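Local structure of putative oxidoreductase with NAD(P)-binding Rossmann-fold domain (Clostridium difficile, 3UUW) at residues Thr140-Leu152 and Lys206-Arg218. The protein is probably an NAD(P)-dependent oxidoreductase of the Gfo/Idh/MocA family, pairing a nucleotide-binding Rossmann fold with a C-terminal domain built on a mixed beta-sheet. Residues are numbered along the deposited sequence; the frame is centred on the assembly and turned at random.
Sequences TEIVSINICKHGL and KGKNFSINTSMHR
Strands 142-150 and 211-217 run side by side as the parallel pair in the otherwise antiparallel sheet of the C-terminal domain, their register fixed by pairs such as Ile145 with Ile212 and Cys148 with Ser215. The regular ladder includes Asn213 N to Ile145 O (2.8 Å) and Ile147 N to Asn213 O (2.8 Å). Toward its far end, an imidazole replaces a carbonyl: His217 N donates to His150 ND1 at 2.9 Å, about 17° out of the ring plane, and Gly151 N then returns to His217 O. At the other end, where Val143 and Ser144 form a classic beta bulge against Leu230, a water bridges Val143 O and Ser211 N. Here Phe210 closes the pair: with CG between the backbone N and carbonyl carbon (chi1 57°), its ring takes Ile142 CG2 over the centre of one face, 3.5 Å from the centroid, while Ile145 CD1 meets CE1. Ile147 and Ile212 continue this apolar side, and Val171 of helix 160-179 packs on Ile147. On the other face, Asn213 ND2 donates to Asn146 OD1 (3.0 Å), the amides nearly coplanar; Glu228 takes Asn146 ND2 and Lys204 donates to Asn213 OD1. These partners are consistent with the modelled orientation of both amides. Because His217 N donates to it, ND1 is probably the unprotonated nitrogen, and a neutral His150 would then carry its proton on NE2, which hydrogen-bonds a bound di(hydroxyethyl)ether.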
loop_
_atom_site.group_PDB
_atom_site.type_symbol
_atom_site.label_atom_id
_atom_site.label_comp_id
_atom_site.label_asym_id
_atom_site.label_seq_id
_atom_site.Cartn_x
_atom_site.Cartn_y
_atom_site.Cartn_z
ATOM N N THR A 140 24.697 -0.810 -0.467
ATOM C CA THR A 140 26.062 -0.670 0.033
ATOM C C THR A 140 26.008 -0.677 1.559
ATOM O O THR A 140 25.055 -0.186 2.156
ATOM C CB THR A 140 26.733 0.605 -0.474
ATOM O OG1 THR A 140 26.007 1.739 -0.001
ATOM C CG2 THR A 140 26.768 0.629 -2.009
ATOM N N GLU A 141 27.020 -1.262 2.192
ATOM C CA GLU A 141 27.071 -1.325 3.654
ATOM C C GLU A 141 25.837 -2.058 4.216
ATOM O O GLU A 141 25.115 -1.570 5.090
ATOM C CB GLU A 141 27.273 0.070 4.252
ATOM C CG GLU A 141 28.480 0.788 3.624
ATOM C CD GLU A 141 28.729 2.164 4.204
ATOM O OE1 GLU A 141 28.924 2.263 5.425
ATOM O OE2 GLU A 141 28.751 3.141 3.431
ATOM N N ILE A 142 25.608 -3.241 3.669
ATOM C CA ILE A 142 24.525 -4.101 4.087
ATOM C C ILE A 142 24.708 -4.589 5.515
ATOM O O ILE A 142 25.803 -5.004 5.892
ATOM C CB ILE A 142 24.413 -5.330 3.132
ATOM C CG1 ILE A 142 24.067 -4.865 1.707
ATOM C CG2 ILE A 142 23.378 -6.356 3.621
ATOM C CD1 ILE A 142 24.139 -5.974 0.669
ATOM N N VAL A 143 23.639 -4.557 6.307
ATOM C CA VAL A 143 23.675 -5.115 7.636
ATOM C C VAL A 143 22.850 -6.421 7.785
ATOM O O VAL A 143 23.089 -7.194 8.719
ATOM C CB VAL A 143 23.246 -4.075 8.710
ATOM C CG1 VAL A 143 24.227 -2.847 8.729
ATOM C CG2 VAL A 143 21.768 -3.648 8.484
ATOM N N SER A 144 21.907 -6.688 6.878
ATOM C CA SER A 144 21.073 -7.895 6.962
ATOM C C SER A 144 20.275 -8.054 5.689
ATOM O O SER A 144 19.910 -7.060 5.052
ATOM C CB SER A 144 20.108 -7.762 8.141
ATOM O OG SER A 144 19.417 -8.949 8.431
ATOM N N ILE A 145 19.971 -9.305 5.329
ATOM C CA ILE A 145 19.100 -9.577 4.197
ATOM C C ILE A 145 18.097 -10.623 4.645
ATOM O O ILE A 145 18.449 -11.572 5.341
ATOM C CB ILE A 145 19.885 -10.080 2.974
ATOM C CG1 ILE A 145 20.887 -9.030 2.511
ATOM C CG2 ILE A 145 18.936 -10.422 1.814
ATOM C CD1 ILE A 145 21.750 -9.489 1.345
ATOM N N ASN A 146 16.856 -10.427 4.261
ATOM C CA ASN A 146 15.807 -11.421 4.527
ATOM C C ASN A 146 15.201 -11.867 3.202
ATOM O O ASN A 146 14.856 -11.029 2.372
ATOM C CB ASN A 146 14.706 -10.830 5.424
ATOM C CG ASN A 146 15.236 -10.323 6.733
ATOM O OD1 ASN A 146 15.898 -11.043 7.479
ATOM N ND2 ASN A 146 14.949 -9.055 7.030
ATOM N N ILE A 147 15.031 -13.171 3.018
ATOM C CA ILE A 147 14.439 -13.690 1.804
ATOM C C ILE A 147 13.404 -14.709 2.178
ATOM O O ILE A 147 13.700 -15.632 2.910
ATOM C CB ILE A 147 15.465 -14.375 0.868
ATOM C CG1 ILE A 147 16.646 -13.437 0.553
ATOM C CG2 ILE A 147 14.756 -14.841 -0.409
ATOM C CD1 ILE A 147 17.772 -14.117 -0.290
ATOM N N CYS A 148 12.189 -14.553 1.667
ATOM C CA CYS A 148 11.169 -15.555 1.916
ATOM C C CYS A 148 10.424 -15.928 0.657
ATOM O O CYS A 148 10.355 -15.142 -0.290
ATOM C CB CYS A 148 10.178 -15.092 2.961
ATOM S SG CYS A 148 9.183 -13.740 2.423
ATOM N N LYS A 149 9.863 -17.137 0.663
ATOM C CA LYS A 149 9.075 -17.654 -0.451
ATOM C C LYS A 149 8.034 -18.592 0.128
ATOM O O LYS A 149 8.342 -19.741 0.462
ATOM C CB LYS A 149 9.959 -18.368 -1.473
ATOM C CG LYS A 149 9.257 -18.779 -2.727
ATOM C CD LYS A 149 10.259 -19.298 -3.760
ATOM C CE LYS A 149 9.645 -19.422 -5.148
ATOM N NZ LYS A 149 8.615 -20.487 -5.236
ATOM N N HIS A 150 6.811 -18.085 0.235
ATOM C CA HIS A 150 5.723 -18.798 0.880
ATOM C C HIS A 150 4.665 -19.194 -0.114
ATOM O O HIS A 150 4.482 -18.535 -1.140
ATOM C CB HIS A 150 5.084 -17.937 1.957
ATOM C CG HIS A 150 6.049 -17.437 2.988
ATOM N ND1 HIS A 150 7.018 -18.243 3.549
ATOM C CD2 HIS A 150 6.170 -16.228 3.590
ATOM C CE1 HIS A 150 7.697 -17.549 4.447
ATOM N NE2 HIS A 150 7.191 -16.326 4.499
ATOM N N GLY A 151 3.937 -20.255 0.197
ATOM C CA GLY A 151 2.930 -20.713 -0.718
ATOM C C GLY A 151 1.628 -20.935 -0.024
ATOM O O GLY A 151 1.605 -21.114 1.200
ATOM N N LEU A 152 0.567 -20.927 -0.832
ATOM C CA LEU A 152 -0.807 -21.156 -0.404
ATOM C C LEU A 152 -1.213 -22.555 -0.847
ATOM O O LEU A 152 -1.095 -22.883 -2.028
ATOM C CB LEU A 152 -1.731 -20.116 -1.061
ATOM C CG LEU A 152 -3.229 -20.249 -0.798
ATOM C CD1 LEU A 152 -3.609 -19.984 0.665
ATOM C CD2 LEU A 152 -4.011 -19.325 -1.732
ATOM N N LYS A 206 25.322 -16.946 7.937
ATOM C CA LYS A 206 26.214 -15.931 8.474
ATOM C C LYS A 206 27.459 -15.662 7.633
ATOM O O LYS A 206 28.246 -16.574 7.375
ATOM C CB LYS A 206 26.645 -16.348 9.881
ATOM C CG LYS A 206 27.473 -15.301 10.619
ATOM C CD LYS A 206 27.863 -15.766 12.002
ATOM C CE LYS A 206 28.546 -14.644 12.783
ATOM N NZ LYS A 206 27.662 -13.431 12.880
ATOM N N GLY A 207 27.663 -14.397 7.267
ATOM C CA GLY A 207 28.890 -13.953 6.559
ATOM C C GLY A 207 29.690 -13.047 7.466
ATOM O O GLY A 207 29.235 -12.705 8.548
ATOM N N LYS A 208 30.882 -12.642 7.031
ATOM C CA LYS A 208 31.709 -11.727 7.823
ATOM C C LYS A 208 31.019 -10.404 8.104
ATOM O O LYS A 208 31.125 -9.860 9.202
ATOM C CB LYS A 208 33.023 -11.391 7.095
ATOM C CG LYS A 208 34.157 -12.371 7.302
ATOM C CD LYS A 208 35.435 -11.852 6.634
ATOM C CE LYS A 208 36.672 -12.643 7.043
ATOM N NZ LYS A 208 37.914 -12.053 6.444
ATOM N N ASN A 209 30.314 -9.895 7.096
ATOM C CA ASN A 209 29.742 -8.544 7.135
ATOM C C ASN A 209 28.261 -8.477 7.495
ATOM O O ASN A 209 27.782 -7.453 8.002
ATOM C CB ASN A 209 29.967 -7.880 5.770
ATOM C CG ASN A 209 31.440 -7.800 5.393
ATOM O OD1 ASN A 209 32.278 -7.382 6.196
ATOM N ND2 ASN A 209 31.761 -8.195 4.163
ATOM N N PHE A 210 27.527 -9.540 7.203
ATOM C CA PHE A 210 26.102 -9.585 7.506
ATOM C C PHE A 210 25.579 -11.011 7.364
ATOM O O PHE A 210 26.273 -11.892 6.840
ATOM C CB PHE A 210 25.304 -8.630 6.599
ATOM C CG PHE A 210 25.477 -8.887 5.114
ATOM C CD1 PHE A 210 24.637 -9.772 4.449
ATOM C CD2 PHE A 210 26.453 -8.222 4.389
ATOM C CE1 PHE A 210 24.775 -10.000 3.071
ATOM C CE2 PHE A 210 26.598 -8.450 3.008
ATOM C CZ PHE A 210 25.758 -9.337 2.364
ATOM N N SER A 211 24.350 -11.224 7.812
ATOM C CA SER A 211 23.705 -12.518 7.708
ATOM C C SER A 211 22.492 -12.445 6.793
ATOM O O SER A 211 21.917 -11.373 6.583
ATOM C CB SER A 211 23.222 -12.993 9.079
ATOM O OG SER A 211 24.327 -13.161 9.958
ATOM N N ILE A 212 22.123 -13.599 6.246
ATOM C CA ILE A 212 20.933 -13.710 5.433
ATOM C C ILE A 212 19.978 -14.637 6.153
ATOM O O ILE A 212 20.376 -15.704 6.629
ATOM C CB ILE A 212 21.193 -14.293 4.033
ATOM C CG1 ILE A 212 22.228 -13.468 3.267
ATOM C CG2 ILE A 212 19.880 -14.356 3.253
ATOM C CD1 ILE A 212 23.674 -13.876 3.533
ATOM N N ASN A 213 18.732 -14.208 6.265
ATOM C CA ASN A 213 17.692 -15.019 6.860
ATOM C C ASN A 213 16.757 -15.472 5.782
ATOM O O ASN A 213 16.076 -14.652 5.170
ATOM C CB ASN A 213 16.956 -14.206 7.911
ATOM C CG ASN A 213 17.897 -13.658 8.956
ATOM O OD1 ASN A 213 18.433 -14.418 9.761
ATOM N ND2 ASN A 213 18.150 -12.351 8.921
ATOM N N THR A 214 16.713 -16.793 5.581
ATOM C CA THR A 214 15.923 -17.421 4.529
ATOM C C THR A 214 14.773 -18.162 5.127
ATOM O O THR A 214 14.918 -18.768 6.173
ATOM C CB THR A 214 16.771 -18.422 3.715
ATOM O OG1 THR A 214 17.307 -19.446 4.568
ATOM C CG2 THR A 214 17.928 -17.698 3.019
ATOM N N SER A 215 13.611 -18.109 4.471
ATOM C CA SER A 215 12.380 -18.717 5.015
ATOM C C SER A 215 11.367 -19.160 3.947
ATOM O O SER A 215 11.101 -18.443 2.997
ATOM C CB SER A 215 11.712 -17.710 5.952
ATOM O OG SER A 215 10.473 -18.172 6.465
ATOM N N MET A 216 10.756 -20.324 4.162
ATOM C CA MET A 216 9.773 -20.867 3.242
ATOM C C MET A 216 8.679 -21.638 4.016
ATOM O O MET A 216 8.938 -22.675 4.631
ATOM C CB MET A 216 10.459 -21.783 2.208
ATOM C CG MET A 216 9.478 -22.686 1.417
ATOM S SD MET A 216 10.251 -23.585 0.055
ATOM C CE MET A 216 10.525 -22.228 -1.114
ATOM N N HIS A 217 7.454 -21.119 3.961
ATOM C CA HIS A 217 6.293 -21.761 4.579
ATOM C C HIS A 217 5.390 -22.227 3.448
ATOM O O HIS A 217 4.906 -21.427 2.640
ATOM C CB HIS A 217 5.561 -20.792 5.494
ATOM C CG HIS A 217 4.480 -21.418 6.303
ATOM N ND1 HIS A 217 3.440 -20.690 6.836
ATOM C CD2 HIS A 217 4.275 -22.700 6.675
ATOM C CE1 HIS A 217 2.639 -21.501 7.507
ATOM N NE2 HIS A 217 3.119 -22.726 7.421
ATOM N N ARG A 218 5.191 -23.533 3.395
ATOM C CA ARG A 218 4.415 -24.186 2.352
ATOM C C ARG A 218 2.917 -24.172 2.595
ATOM O O ARG A 218 2.150 -24.532 1.688
ATOM C CB ARG A 218 4.870 -25.644 2.221
ATOM C CG ARG A 218 6.370 -25.814 2.032
ATOM C CD ARG A 218 6.871 -25.244 0.710
ATOM N NE ARG A 218 6.283 -25.940 -0.441
ATOM C CZ ARG A 218 6.590 -25.675 -1.709
ATOM N NH1 ARG A 218 7.493 -24.738 -2.009
ATOM N NH2 ARG A 218 5.998 -26.357 -2.684
HETATM O O HOH W 1 22.882 -9.518 9.639
HETATM O O HOH W 2 20.196 -10.705 10.701
#